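Local coordinates for beta-glucosidase (Pseudoalteromonas sp., PDB 3F95), which is the extra C-terminal beta-sandwich domain of an exo-1,3/1,4-beta-glucanase, an enzyme that probably has beta-glucosidase activity, at residues K16-Q21 and L69-L74; L9-L14 and I165-L170; L88-R93 and D152-T157; L22-T27 and A37-K42. One frame throughout, in Å; residues are numbered along the deposited sequence. Where two conformers were deposited one is given.

Interaction 1. Residues K16-Q21 and L69-L74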
loop_
_atom_site.group_PDB
_atom_site.type_symbol
_atom_site.label_atom_id
_atom_site.label_comp_id
_atom_site.label_asym_id
_atom_site.label_seq_id
_atom_site.Cartn_x
_atom_site.Cartn_y
_atom_site.Cartn_z
ATOM N N LYS A 16 5.133 6.465 -13.564
ATOM C CA LYS A 16 5.775 7.836 -13.608
ATOM C C LYS A 16 5.445 8.974 -12.548
ATOM O O LYS A 16 6.351 9.550 -11.937
ATOM C CB LYS A 16 5.712 8.370 -15.044
ATOM C CG LYS A 16 6.613 7.600 -16.027
ATOM C CD LYS A 16 6.153 7.705 -17.510
ATOM C CE LYS A 16 6.751 8.911 -18.229
ATOM N NZ LYS A 16 6.183 9.086 -19.605
ATOM N N ASN A 17 4.165 9.309 -12.412
ATOM C CA ASN A 17 3.505 10.188 -11.460
ATOM C C ASN A 17 3.412 9.629 -10.035
ATOM O O ASN A 17 2.650 10.161 -9.253
ATOM C CB ASN A 17 2.068 10.509 -12.009
ATOM C CG ASN A 17 1.326 11.624 -11.241
ATOM O OD1 ASN A 17 1.934 12.565 -10.697
ATOM N ND2 ASN A 17 -0.024 11.540 -11.241
ATOM N N MET A 18 4.200 8.601 -9.695
ATOM C CA MET A 18 4.096 7.964 -8.368
ATOM C C MET A 18 5.371 8.033 -7.525
ATOM O O MET A 18 6.487 7.993 -8.060
ATOM C CB MET A 18 3.646 6.490 -8.451
ATOM C CG MET A 18 2.497 6.160 -9.391
ATOM S SD MET A 18 0.996 7.008 -8.977
ATOM C CE MET A 18 0.575 6.306 -7.383
ATOM N N THR A 19 5.192 8.101 -6.203
ATOM C CA THR A 19 6.295 7.979 -5.244
ATOM C C THR A 19 5.836 7.207 -4.045
ATOM O O THR A 19 4.656 7.195 -3.717
ATOM C CB THR A 19 6.622 9.245 -4.372
ATOM O OG1 THR A 19 5.749 10.344 -4.590
ATOM C CG2 THR A 19 8.046 9.524 -4.237
ATOM N N TRP A 20 6.811 6.661 -3.320
ATOM C CA TRP A 20 6.571 6.222 -1.963
ATOM C C TRP A 20 6.727 7.465 -1.066
ATOM O O TRP A 20 7.554 8.380 -1.348
ATOM C CB TRP A 20 7.606 5.185 -1.540
ATOM C CG TRP A 20 7.631 3.937 -2.381
ATOM C CD1 TRP A 20 8.557 3.585 -3.292
ATOM C CD2 TRP A 20 6.665 2.873 -2.350
ATOM N NE1 TRP A 20 8.228 2.371 -3.874
ATOM C CE2 TRP A 20 7.085 1.900 -3.289
ATOM C CE3 TRP A 20 5.483 2.661 -1.629
ATOM C CZ2 TRP A 20 6.357 0.711 -3.535
ATOM C CZ3 TRP A 20 4.761 1.473 -1.865
ATOM C CH2 TRP A 20 5.210 0.521 -2.802
ATOM N N GLN A 21 5.928 7.514 -0.012
ATOM C CA GLN A 21 6.005 8.590 0.973
ATOM C C GLN A 21 6.149 7.992 2.359
ATOM O O GLN A 21 5.271 7.253 2.806
ATOM C CB GLN A 21 4.748 9.479 0.934
ATOM C CG GLN A 21 4.662 10.382 -0.263
ATOM C CD GLN A 21 3.680 11.548 -0.102
ATOM O OE1 GLN A 21 3.607 12.211 0.945
ATOM N NE2 GLN A 21 2.959 11.830 -1.170
ATOM N N LEU A 69 3.052 5.015 5.717
ATOM C CA LEU A 69 3.624 4.775 4.406
ATOM C C LEU A 69 2.519 5.009 3.390
ATOM O O LEU A 69 1.408 4.488 3.568
ATOM C CB LEU A 69 4.039 3.316 4.273
ATOM C CG LEU A 69 4.457 2.952 2.844
ATOM C CD1 LEU A 69 5.850 3.586 2.490
ATOM C CD2 LEU A 69 4.392 1.459 2.627
ATOM N N SER A 70 2.805 5.792 2.358
ATOM C CA SER A 70 1.866 5.917 1.236
ATOM C C SER A 70 2.533 5.592 -0.090
ATOM O O SER A 70 3.753 5.802 -0.270
ATOM C CB SER A 70 1.302 7.349 1.176
ATOM O OG SER A 70 0.592 7.663 2.378
ATOM N N LEU A 71 1.735 5.068 -1.021
ATOM C CA LEU A 71 2.092 5.078 -2.415
ATOM C C LEU A 71 1.216 6.197 -2.991
ATOM O O LEU A 71 -0.024 6.108 -2.975
ATOM C CB LEU A 71 1.770 3.723 -3.061
ATOM C CG LEU A 71 1.970 3.624 -4.565
ATOM C CD1 LEU A 71 3.410 3.883 -4.965
ATOM C CD2 LEU A 71 1.487 2.230 -5.041
ATOM N N SER A 72 1.855 7.255 -3.479
ATOM C CA SER A 72 1.140 8.513 -3.685
ATOM C C SER A 72 1.387 9.114 -5.066
ATOM O O SER A 72 2.410 8.853 -5.691
ATOM C CB SER A 72 1.474 9.507 -2.564
ATOM O OG SER A 72 2.770 10.039 -2.729
ATOM N N TYR A 73 0.406 9.886 -5.536
ATOM C CA TYR A 73 0.497 10.578 -6.810
ATOM C C TYR A 73 1.261 11.892 -6.585
ATOM O O TYR A 73 1.063 12.573 -5.578
ATOM C CB TYR A 73 -0.914 10.881 -7.340
ATOM C CG TYR A 73 -1.725 9.652 -7.721
ATOM C CD1 TYR A 73 -1.662 9.130 -9.008
ATOM C CD2 TYR A 73 -2.571 9.038 -6.803
ATOM C CE1 TYR A 73 -2.409 8.012 -9.370
ATOM C CE2 TYR A 73 -3.326 7.924 -7.167
ATOM C CZ TYR A 73 -3.232 7.417 -8.448
ATOM O OH TYR A 73 -3.980 6.289 -8.805
ATOM N N LEU A 74 2.135 12.244 -7.509
ATOM C CA LEU A 74 2.926 13.463 -7.332
ATOM C C LEU A 74 2.044 14.724 -7.329
ATOM O O LEU A 74 2.318 15.686 -6.601
ATOM C CB LEU A 74 4.112 13.491 -8.301
ATOM C CG LEU A 74 5.216 12.500 -7.843
ATOM C CD1 LEU A 74 6.327 12.365 -8.851
ATOM C CD2 LEU A 74 5.792 12.891 -6.480
HETATM O O HOH W 1 2.628 8.799 3.996
#
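Met18 to Gln21 and Ser70 to Tyr73 pair as neighbouring antiparallel strands in one sheet of a beta-sandwich with a galactose-binding-like fold. Four backbone bonds join the hydrogen-bonded pairs Thr19–Ser72 and Gln21–Ser70, among them Ser72 N to Thr19 O at 2.8 Å. Where the second strand turns its corner, Leu74 N binds Asn17 O and, weakly, Asn17 OD1.

Apolar contacts fill the face that carries Met18, Trp20, Leu71 and Tyr73. Met18 runs beside Tyr73 in the same direction, and bends at chi2 and chi3 (-60° and -65°) fold its methyl back over the phenol: CE sits 3.9 Å from the ring centroid, almost on the ring normal, while SD makes an oblique Met-aromatic contact. Leu71 CD1 lies over the six-membered ring of Trp20, nearer its rim, in a second CH-pi contact. Phe10 meets the same indole edge-to-face.

Polar groups gather on the other face. A water links Gln21 O to Ser70 OG, whose second, weak partner is Asp152. The amide of Gln21 reaches diagonally to Ser72, the residue opposite Thr19; both side chains have a second conformer, and the modelled NE2 to OG distance of 2.4 Å is too short to be taken literally.

Interaction 2. Residues L9-L14 and I165-L170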
loop_
_atom_site.group_PDB
_atom_site.type_symbol
_atom_site.label_atom_id
_atom_site.label_comp_id
_atom_site.label_asym_id
_atom_site.label_seq_id
_atom_site.Cartn_x
_atom_site.Cartn_y
_atom_site.Cartn_z
ATOM N N LEU A 9 0.730 0.798 -10.857
ATOM C CA LEU A 9 1.203 1.890 -9.997
ATOM C C LEU A 9 2.591 1.600 -9.459
ATOM O O LEU A 9 3.448 2.505 -9.358
ATOM C CB LEU A 9 0.241 2.131 -8.821
ATOM C CG LEU A 9 -1.215 2.513 -9.189
ATOM C CD1 LEU A 9 -2.103 2.581 -7.939
ATOM C CD2 LEU A 9 -1.280 3.831 -9.964
ATOM N N PHE A 10 2.791 0.347 -9.055
ATOM C CA PHE A 10 4.119 -0.146 -8.716
ATOM C C PHE A 10 4.242 -1.598 -9.123
ATOM O O PHE A 10 3.937 -2.494 -8.350
ATOM C CB PHE A 10 4.494 0.038 -7.230
ATOM C CG PHE A 10 5.874 -0.476 -6.897
ATOM C CD1 PHE A 10 7.012 0.315 -7.137
ATOM C CD2 PHE A 10 6.053 -1.757 -6.377
ATOM C CE1 PHE A 10 8.304 -0.183 -6.850
ATOM C CE2 PHE A 10 7.338 -2.262 -6.106
ATOM C CZ PHE A 10 8.460 -1.471 -6.342
ATOM N N VAL A 11 4.669 -1.812 -10.358
ATOM C CA VAL A 11 4.898 -3.168 -10.861
ATOM C C VAL A 11 6.357 -3.232 -11.300
ATOM O O VAL A 11 6.730 -2.847 -12.431
ATOM C CB VAL A 11 3.898 -3.611 -12.004
ATOM C CG1 VAL A 11 4.144 -5.100 -12.355
ATOM C CG2 VAL A 11 2.413 -3.407 -11.574
ATOM N N ARG A 12 7.172 -3.724 -10.372
ATOM C CA ARG A 12 8.625 -3.764 -10.463
ATOM C C ARG A 12 9.313 -2.400 -10.287
ATOM O O ARG A 12 10.445 -2.357 -9.811
ATOM C CB ARG A 12 9.112 -4.414 -11.756
ATOM C CG ARG A 12 8.586 -5.840 -11.961
ATOM C CD ARG A 12 9.372 -6.534 -13.085
ATOM N NE ARG A 12 10.793 -6.706 -12.768
ATOM C CZ ARG A 12 11.692 -7.216 -13.614
ATOM N NH1 ARG A 12 11.320 -7.639 -14.839
ATOM N NH2 ARG A 12 12.951 -7.343 -13.242
ATOM N N SER A 13 8.639 -1.324 -10.669
ATOM C CA SER A 13 9.117 0.040 -10.450
ATOM C C SER A 13 7.922 0.978 -10.367
ATOM O O SER A 13 6.827 0.641 -10.830
ATOM C CB SER A 13 10.021 0.460 -11.598
ATOM O OG SER A 13 9.261 0.547 -12.779
ATOM N N LEU A 14 8.129 2.143 -9.754
ATOM C CA LEU A 14 7.094 3.167 -9.624
ATOM C C LEU A 14 6.670 3.623 -11.005
ATOM O O LEU A 14 7.521 3.883 -11.867
ATOM C CB LEU A 14 7.645 4.377 -8.839
ATOM C CG LEU A 14 7.826 4.092 -7.342
ATOM C CD1 LEU A 14 8.704 5.147 -6.643
ATOM C CD2 LEU A 14 6.482 4.041 -6.673
ATOM N N ILE A 165 5.400 -5.237 0.037
ATOM C CA ILE A 165 4.371 -4.969 -0.968
ATOM C C ILE A 165 5.011 -5.150 -2.345
ATOM O O ILE A 165 6.173 -4.827 -2.525
ATOM C CB ILE A 165 3.850 -3.517 -0.801
ATOM C CG1 ILE A 165 3.026 -3.395 0.496
ATOM C CG2 ILE A 165 2.970 -3.096 -1.985
ATOM C CD1 ILE A 165 2.930 -1.950 0.998
ATOM N N ALA A 166 4.245 -5.667 -3.305
ATOM C CA ALA A 166 4.682 -5.752 -4.687
ATOM C C ALA A 166 3.481 -5.681 -5.621
ATOM O O ALA A 166 2.358 -5.928 -5.203
ATOM C CB ALA A 166 5.433 -7.047 -4.920
ATOM N N ASP A 167 3.738 -5.363 -6.888
ATOM C CA ASP A 167 2.777 -5.603 -7.966
ATOM C C ASP A 167 1.449 -4.892 -7.695
ATOM O O ASP A 167 0.350 -5.516 -7.632
ATOM C CB ASP A 167 2.554 -7.120 -8.154
ATOM C CG ASP A 167 3.766 -7.858 -8.746
ATOM O OD1 ASP A 167 4.809 -7.252 -9.105
ATOM O OD2 ASP A 167 3.659 -9.101 -8.873
ATOM N N VAL A 168 1.533 -3.582 -7.491
ATOM C CA VAL A 168 0.368 -2.783 -7.140
ATOM C C VAL A 168 -0.224 -2.202 -8.397
ATOM O O VAL A 168 0.470 -1.502 -9.159
ATOM C CB VAL A 168 0.729 -1.607 -6.184
ATOM C CG1 VAL A 168 -0.511 -0.889 -5.743
ATOM C CG2 VAL A 168 1.448 -2.135 -4.944
ATOM N N ALA A 169 -1.507 -2.478 -8.630
ATOM C CA ALA A 169 -2.152 -1.957 -9.844
ATOM C C ALA A 169 -3.639 -1.755 -9.652
ATOM O O ALA A 169 -4.258 -2.471 -8.851
ATOM C CB ALA A 169 -1.888 -2.909 -11.034
ATOM N N LEU A 170 -4.209 -0.760 -10.359
ATOM C CA LEU A 170 -5.660 -0.639 -10.457
ATOM C C LEU A 170 -6.130 -1.636 -11.527
ATOM O O LEU A 170 -5.489 -1.768 -12.563
ATOM C CB LEU A 170 -6.067 0.796 -10.808
ATOM C CG LEU A 170 -5.803 1.872 -9.755
ATOM C CD1 LEU A 170 -5.919 3.274 -10.334
ATOM C CD2 LEU A 170 -6.749 1.709 -8.566
HETATM O O HOH W 2 6.251 -5.239 -8.138
#
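Leu9 and Phe10 both turn their N-H groups to the carbonyl of Val168, a classic beta bulge in a short antiparallel pairing whose one regular bridge is Phe10 with Val168. Val168 O therefore takes two bonds, from Leu9 N at 2.9 Å and from Phe10 N at 3.0 Å, both donors tilted a little from the carbonyl plane. The return bond, Val168 N to Phe10 O at 2.8 Å, arrives from above the plane of the Phe10 carbonyl. Asp167 and Val168 both face Phe10, which makes a G1 bulge on the strand; Asp167 has a left-handed backbone conformation (phi 58°, psi 56°), as is usual at the first position of such a bulge.

The side chains add a modest apolar seam. Leu9 CD1 comes obliquely against Leu170 CG at 4.2 Å, and Phe10 CB lies 4.2 Å from Val168 CB. Val11 CG2 comes within 3.6 Å of Val168 O. Beyond the paired residues, a water takes over the bridging: it accepts from Arg12 N and Asp167 N and donates to Asp167 OD1 at 2.7 Å. The other carboxylate oxygen, OD2, forms a salt bridge with Lys91, so both oxygens of this partly exposed carboxylate are held.

The loop from strand 6-8 to strand 18-24 thus pairs with strand 161-171 between the places where strands 6-8 and 58-63 bond to it; strand 87-94 also bonds to it. Inward, Leu9, Val168 and Leu170 pack on Leu88 of that strand and, across the sandwich, on Leu71 and Tyr73 of strand 67-73.

Interaction 3. Residues L88-R93 and D152-T157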
loop_
_atom_site.group_PDB
_atom_site.type_symbol
_atom_site.label_atom_id
_atom_site.label_comp_id
_atom_site.label_asym_id
_atom_site.label_seq_id
_atom_site.Cartn_x
_atom_site.Cartn_y
_atom_site.Cartn_z
ATOM N N LEU A 88 -8.170 -1.947 -6.308
ATOM C CA LEU A 88 -6.718 -1.852 -6.196
ATOM C C LEU A 88 -6.234 -3.265 -5.883
ATOM O O LEU A 88 -6.701 -3.876 -4.922
ATOM C CB LEU A 88 -6.302 -0.868 -5.088
ATOM C CG LEU A 88 -4.773 -0.695 -4.946
ATOM C CD1 LEU A 88 -4.250 0.163 -6.107
ATOM C CD2 LEU A 88 -4.370 -0.085 -3.598
ATOM N N GLU A 89 -5.325 -3.780 -6.702
ATOM C CA GLU A 89 -4.718 -5.077 -6.439
ATOM C C GLU A 89 -3.262 -4.916 -6.045
ATOM O O GLU A 89 -2.547 -4.080 -6.602
ATOM C CB GLU A 89 -4.837 -6.020 -7.644
ATOM C CG GLU A 89 -4.169 -7.382 -7.411
ATOM C CD GLU A 89 -4.076 -8.260 -8.665
ATOM O OE1 GLU A 89 -5.120 -8.757 -9.104
ATOM O OE2 GLU A 89 -2.954 -8.478 -9.185
ATOM N N LEU A 90 -2.822 -5.716 -5.076
ATOM C CA LEU A 90 -1.419 -5.698 -4.681
ATOM C C LEU A 90 -1.045 -7.054 -4.113
ATOM O O LEU A 90 -1.917 -7.813 -3.710
ATOM C CB LEU A 90 -1.152 -4.598 -3.634
ATOM C CG LEU A 90 -1.770 -4.773 -2.223
ATOM C CD1 LEU A 90 -1.067 -3.878 -1.177
ATOM C CD2 LEU A 90 -3.231 -4.486 -2.211
ATOM N N LYS A 91 0.238 -7.377 -4.104
ATOM C CA LYS A 91 0.689 -8.520 -3.322
ATOM C C LYS A 91 1.270 -7.982 -2.008
ATOM O O LYS A 91 1.933 -6.939 -1.993
ATOM C CB LYS A 91 1.719 -9.346 -4.097
ATOM C CG LYS A 91 1.140 -9.907 -5.426
ATOM C CD LYS A 91 2.169 -10.739 -6.183
ATOM C CE LYS A 91 1.551 -11.331 -7.479
ATOM N NZ LYS A 91 1.205 -10.225 -8.426
ATOM N N MET A 92 0.975 -8.669 -0.915
ATOM C CA MET A 92 1.482 -8.257 0.407
ATOM C C MET A 92 1.923 -9.491 1.178
ATOM O O MET A 92 1.326 -10.573 1.018
ATOM C CB MET A 92 0.396 -7.506 1.166
ATOM C CG MET A 92 0.830 -6.986 2.548
ATOM S SD MET A 92 -0.475 -6.223 3.495
ATOM C CE MET A 92 -0.665 -4.685 2.591
ATOM N N ARG A 93 2.966 -9.345 2.004
ATOM C CA ARG A 93 3.366 -10.369 2.957
ATOM C C ARG A 93 3.521 -9.649 4.300
ATOM O O ARG A 93 4.223 -8.630 4.378
ATOM C CB ARG A 93 4.707 -10.970 2.533
ATOM C CG ARG A 93 5.300 -11.971 3.514
ATOM C CD ARG A 93 6.642 -12.508 3.008
ATOM N NE ARG A 93 7.636 -11.427 2.994
ATOM C CZ ARG A 93 8.836 -11.479 2.423
ATOM N NH1 ARG A 93 9.244 -12.572 1.787
ATOM N NH2 ARG A 93 9.638 -10.419 2.487
ATOM N N ASP A 152 -3.190 9.757 -2.170
ATOM C CA ASP A 152 -2.562 8.501 -1.737
ATOM C C ASP A 152 -3.350 7.314 -2.330
ATOM O O ASP A 152 -4.508 7.072 -1.933
ATOM C CB ASP A 152 -2.562 8.421 -0.194
ATOM C CG ASP A 152 -1.567 9.383 0.476
ATOM O OD1 ASP A 152 -0.699 10.019 -0.203
ATOM O OD2 ASP A 152 -1.664 9.476 1.730
ATOM N N ALA A 153 -2.747 6.594 -3.287
ATOM C CA ALA A 153 -3.354 5.340 -3.799
ATOM C C ALA A 153 -3.547 4.307 -2.663
ATOM O O ALA A 153 -4.593 3.629 -2.574
ATOM C CB ALA A 153 -2.529 4.769 -4.941
ATOM N N LEU A 154 -2.541 4.205 -1.793
ATOM C CA LEU A 154 -2.656 3.484 -0.533
ATOM C C LEU A 154 -1.898 4.182 0.592
ATOM O O LEU A 154 -0.907 4.865 0.359
ATOM C CB LEU A 154 -2.173 2.031 -0.681
ATOM C CG LEU A 154 -0.703 1.679 -0.799
ATOM C CD1 LEU A 154 -0.011 1.539 0.559
ATOM C CD2 LEU A 154 -0.531 0.366 -1.611
ATOM N N ARG A 155 -2.354 3.981 1.813
ATOM C CA ARG A 155 -1.680 4.530 2.974
ATOM C C ARG A 155 -1.770 3.483 4.073
ATOM O O ARG A 155 -2.859 2.961 4.349
ATOM C CB ARG A 155 -2.359 5.841 3.391
ATOM C CG ARG A 155 -1.747 6.494 4.622
ATOM C CD ARG A 155 -2.628 7.649 5.138
ATOM N NE ARG A 155 -2.950 8.590 4.088
ATOM C CZ ARG A 155 -4.117 9.213 3.951
ATOM N NH1 ARG A 155 -5.117 9.013 4.812
ATOM N NH2 ARG A 155 -4.273 10.047 2.943
ATOM N N ILE A 156 -0.630 3.122 4.651
ATOM C CA ILE A 156 -0.618 2.183 5.777
ATOM C C ILE A 156 -0.027 2.918 6.983
ATOM O O ILE A 156 1.071 3.461 6.912
ATOM C CB ILE A 156 0.207 0.920 5.453
ATOM C CG1 ILE A 156 -0.436 0.184 4.248
ATOM C CG2 ILE A 156 0.302 0.001 6.699
ATOM C CD1 ILE A 156 0.472 -0.877 3.653
ATOM N N THR A 157 -0.780 2.928 8.071
ATOM C CA THR A 157 -0.381 3.596 9.306
ATOM C C THR A 157 -0.313 2.588 10.450
ATOM O O THR A 157 -1.240 1.773 10.646
ATOM C CB THR A 157 -1.368 4.734 9.628
ATOM O OG1 THR A 157 -1.461 5.613 8.494
ATOM C CG2 THR A 157 -0.868 5.535 10.835
#
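Leu88, Leu90 and Met92 face Leu154 and Ile156 across the hydrophobic interior of the beta-sandwich, at a place close to the centre of the domain. Strand 87-94 belongs to one sheet and strand 149-158 to the other; the axes of the segments 88-93 and 154-157 pass 11.2 Å apart at an angle of 53°, and no hydrogen bond spans the gap. The contact is made mainly by side chains. Leu88 extends with its CG anti to the backbone N (chi1 -178°), which carries CD2 to Leu154 CB at 4.2 Å and to the Ala153 carbonyl oxygen. Two residues further on, Leu90 CD1 meets Leu154 CD2 at 4.3 Å, so Leu154 is touched by two leucines of the facing strand.

Ala153 and Leu154 form a classic beta bulge opposite Leu71, at the corner where the chain passes into this part of its sheet. On the outward side of the same strand, the Arg155 guanidinium grips Asp152 side-on, with OD2 in the guanidinium plane: NE, 2.8 Å from OD2, meets the anti lone pair of that oxygen, while NH2 comes from above the carboxylate plane. Such a doubly held oxygen probably keeps its negative charge.

Met107, from strand 102-108, packs against Leu88 and Ala153 at one end of the contact. At the other, the thioether of Met92, straight until its last bond, brings CE tip to tip with Ile156 CD1 at 4.1 Å.

Interaction 4. Residues L22-T27 and A37-K42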
loop_
_atom_site.group_PDB
_atom_site.type_symbol
_atom_site.label_atom_id
_atom_site.label_comp_id
_atom_site.label_asym_id
_atom_site.label_seq_id
_atom_site.Cartn_x
_atom_site.Cartn_y
_atom_site.Cartn_z
ATOM N N LEU A 22 7.226 8.346 3.060
ATOM C CA LEU A 22 7.468 7.826 4.407
ATOM C C LEU A 22 7.317 8.999 5.384
ATOM O O LEU A 22 8.145 9.929 5.367
ATOM C CB LEU A 22 8.873 7.233 4.506
ATOM C CG LEU A 22 9.193 5.862 3.860
ATOM C CD1 LEU A 22 9.027 5.895 2.340
ATOM C CD2 LEU A 22 10.621 5.398 4.214
ATOM N N ALA A 23 6.226 8.978 6.145
ATOM C CA ALA A 23 5.834 10.110 6.999
ATOM C C ALA A 23 5.766 9.712 8.468
ATOM O O ALA A 23 4.769 9.107 8.949
ATOM C CB ALA A 23 4.501 10.726 6.498
ATOM N N ASP A 24 6.838 10.011 9.192
ATOM C CA ASP A 24 6.851 9.724 10.635
ATOM C C ASP A 24 6.382 10.951 11.452
ATOM O O ASP A 24 5.839 11.894 10.886
ATOM C CB ASP A 24 8.204 9.177 11.095
ATOM C CG ASP A 24 9.357 10.155 10.865
ATOM O OD1 ASP A 24 9.103 11.380 10.748
ATOM O OD2 ASP A 24 10.506 9.690 10.787
ATOM N N THR A 25 6.622 10.958 12.764
ATOM C CA THR A 25 6.125 12.055 13.619
ATOM C C THR A 25 7.087 13.251 13.634
ATOM O O THR A 25 6.834 14.263 14.311
ATOM C CB THR A 25 5.848 11.580 15.053
ATOM O OG1 THR A 25 7.039 10.986 15.593
ATOM C CG2 THR A 25 4.684 10.521 15.061
ATOM N N SER A 26 8.149 13.157 12.848
ATOM C CA SER A 26 9.124 14.234 12.740
ATOM C C SER A 26 8.645 15.350 11.817
ATOM O O SER A 26 7.587 15.252 11.193
ATOM C CB SER A 26 10.485 13.717 12.274
ATOM O OG SER A 26 10.533 13.548 10.869
ATOM N N THR A 27 9.474 16.382 11.692
ATOM C CA THR A 27 9.162 17.501 10.799
ATOM C C THR A 27 9.688 17.269 9.389
ATOM O O THR A 27 9.671 18.174 8.561
ATOM C CB THR A 27 9.771 18.833 11.336
ATOM O OG1 THR A 27 11.191 18.699 11.460
ATOM C CG2 THR A 27 9.163 19.198 12.696
ATOM N N ALA A 37 14.876 3.597 1.634
ATOM C CA ALA A 37 14.627 4.921 2.164
ATOM C C ALA A 37 14.464 4.813 3.669
ATOM O O ALA A 37 14.231 3.733 4.186
ATOM C CB ALA A 37 13.361 5.536 1.532
ATOM N N THR A 38 14.586 5.951 4.357
ATOM C CA THR A 38 14.243 6.055 5.774
ATOM C C THR A 38 13.301 7.235 5.925
ATOM O O THR A 38 13.338 8.180 5.106
ATOM C CB THR A 38 15.488 6.335 6.673
ATOM O OG1 THR A 38 15.936 7.672 6.440
ATOM C CG2 THR A 38 16.624 5.389 6.329
ATOM N N SER A 39 12.499 7.205 6.978
ATOM C CA SER A 39 11.645 8.333 7.320
ATOM C C SER A 39 12.516 9.479 7.870
ATOM O O SER A 39 13.738 9.314 8.010
ATOM C CB SER A 39 10.582 7.921 8.325
ATOM O OG SER A 39 11.137 7.463 9.543
ATOM N N GLY A 40 11.887 10.612 8.158
ATOM C CA GLY A 40 12.645 11.808 8.592
ATOM C C GLY A 40 13.525 11.592 9.821
ATOM O O GLY A 40 14.608 12.202 9.931
ATOM N N ASP A 41 13.088 10.754 10.760
ATOM C CA ASP A 41 13.863 10.551 11.999
ATOM C C ASP A 41 14.926 9.454 11.882
ATOM O O ASP A 41 15.661 9.131 12.865
ATOM C CB ASP A 41 12.949 10.362 13.213
ATOM C CG ASP A 41 12.181 9.060 13.190
ATOM O OD1 ASP A 41 12.520 8.140 12.404
ATOM O OD2 ASP A 41 11.240 8.957 13.987
ATOM N N LYS A 42 14.984 8.870 10.679
ATOM C CA LYS A 42 15.914 7.782 10.291
ATOM C C LYS A 42 15.636 6.411 10.926
ATOM O O LYS A 42 16.413 5.474 10.726
ATOM C CB LYS A 42 17.400 8.170 10.502
ATOM C CG LYS A 42 17.752 9.625 10.209
ATOM C CD LYS A 42 17.478 9.959 8.757
ATOM C CE LYS A 42 17.689 11.428 8.478
ATOM N NZ LYS A 42 18.398 11.507 7.189
HETATM O O HOH W 3 9.104 10.919 7.647
#
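Asp24 joins its own Asx turn to a type I beta turn, Ser39 to Lys42, at the rim of the beta-sandwich. Its CB lies 3.7 Å from Ser39 OG, and chi1 of 61° sets CG between the backbone N and carbonyl carbon, directing the carboxylate at the opposite turn. CG passes Ser39 CB at 3.6 Å. From there the two oxygens divide the work. OD1 serves its own segment, accepting from Ser26 OG on the syn lone pair and from Ser26 N, two residues on, above the carboxylate plane. OD2 reaches across: Asp41 N donates to its syn lone pair at 2.8 Å with an N-H...O angle of 162°, and Ser39 OG donates from the anti side, somewhat out of plane. Four donors thus fix the carboxylate's rotation. They probably offset the nearby Asp41 carboxylate, whose OD1 stands 3.0 Å from Asp24 OD2 and which is itself held by Ser44 and Gln43; the closeness of the two acids would tend to raise a pKa, the four donors to keep Asp24 ionised.

Water continues the link between backbones, donating to Leu22 O and accepting from Asp24 N and Gly40 N. Gly40 CA lies 3.6 Å from Ser26 OG, a close fit of turn against turn. Toward the sandwich interior the chemistry becomes apolar, where Leu22 CD2 packs on Ala37 CB at 3.8 Å.

Overall arrangement
Depth in the sandwich sorts the four contacts. Interaction 3 lies at the centre, is almost wholly apolar and has no hydrogen bond across its gap, because it joins strands of different sheets. Interaction 1, also buried, pairs neighbours within one sheet, so backbone bonds and ring packing share the work. It meets interaction 3 through strands 67-73 and 149-158, and interaction 2 where Leu71 touches Leu14 and Val168. Interaction 2, partly buried, hangs a loop on strand 161-171; Ala169 and Asp167 tie it to Glu89 and Lys91 of interaction 3. Interaction 4 lies farthest out, about 17 Å from the chain centre, relies mainly on one carboxylate, and shares strand 18-24 with interaction 1.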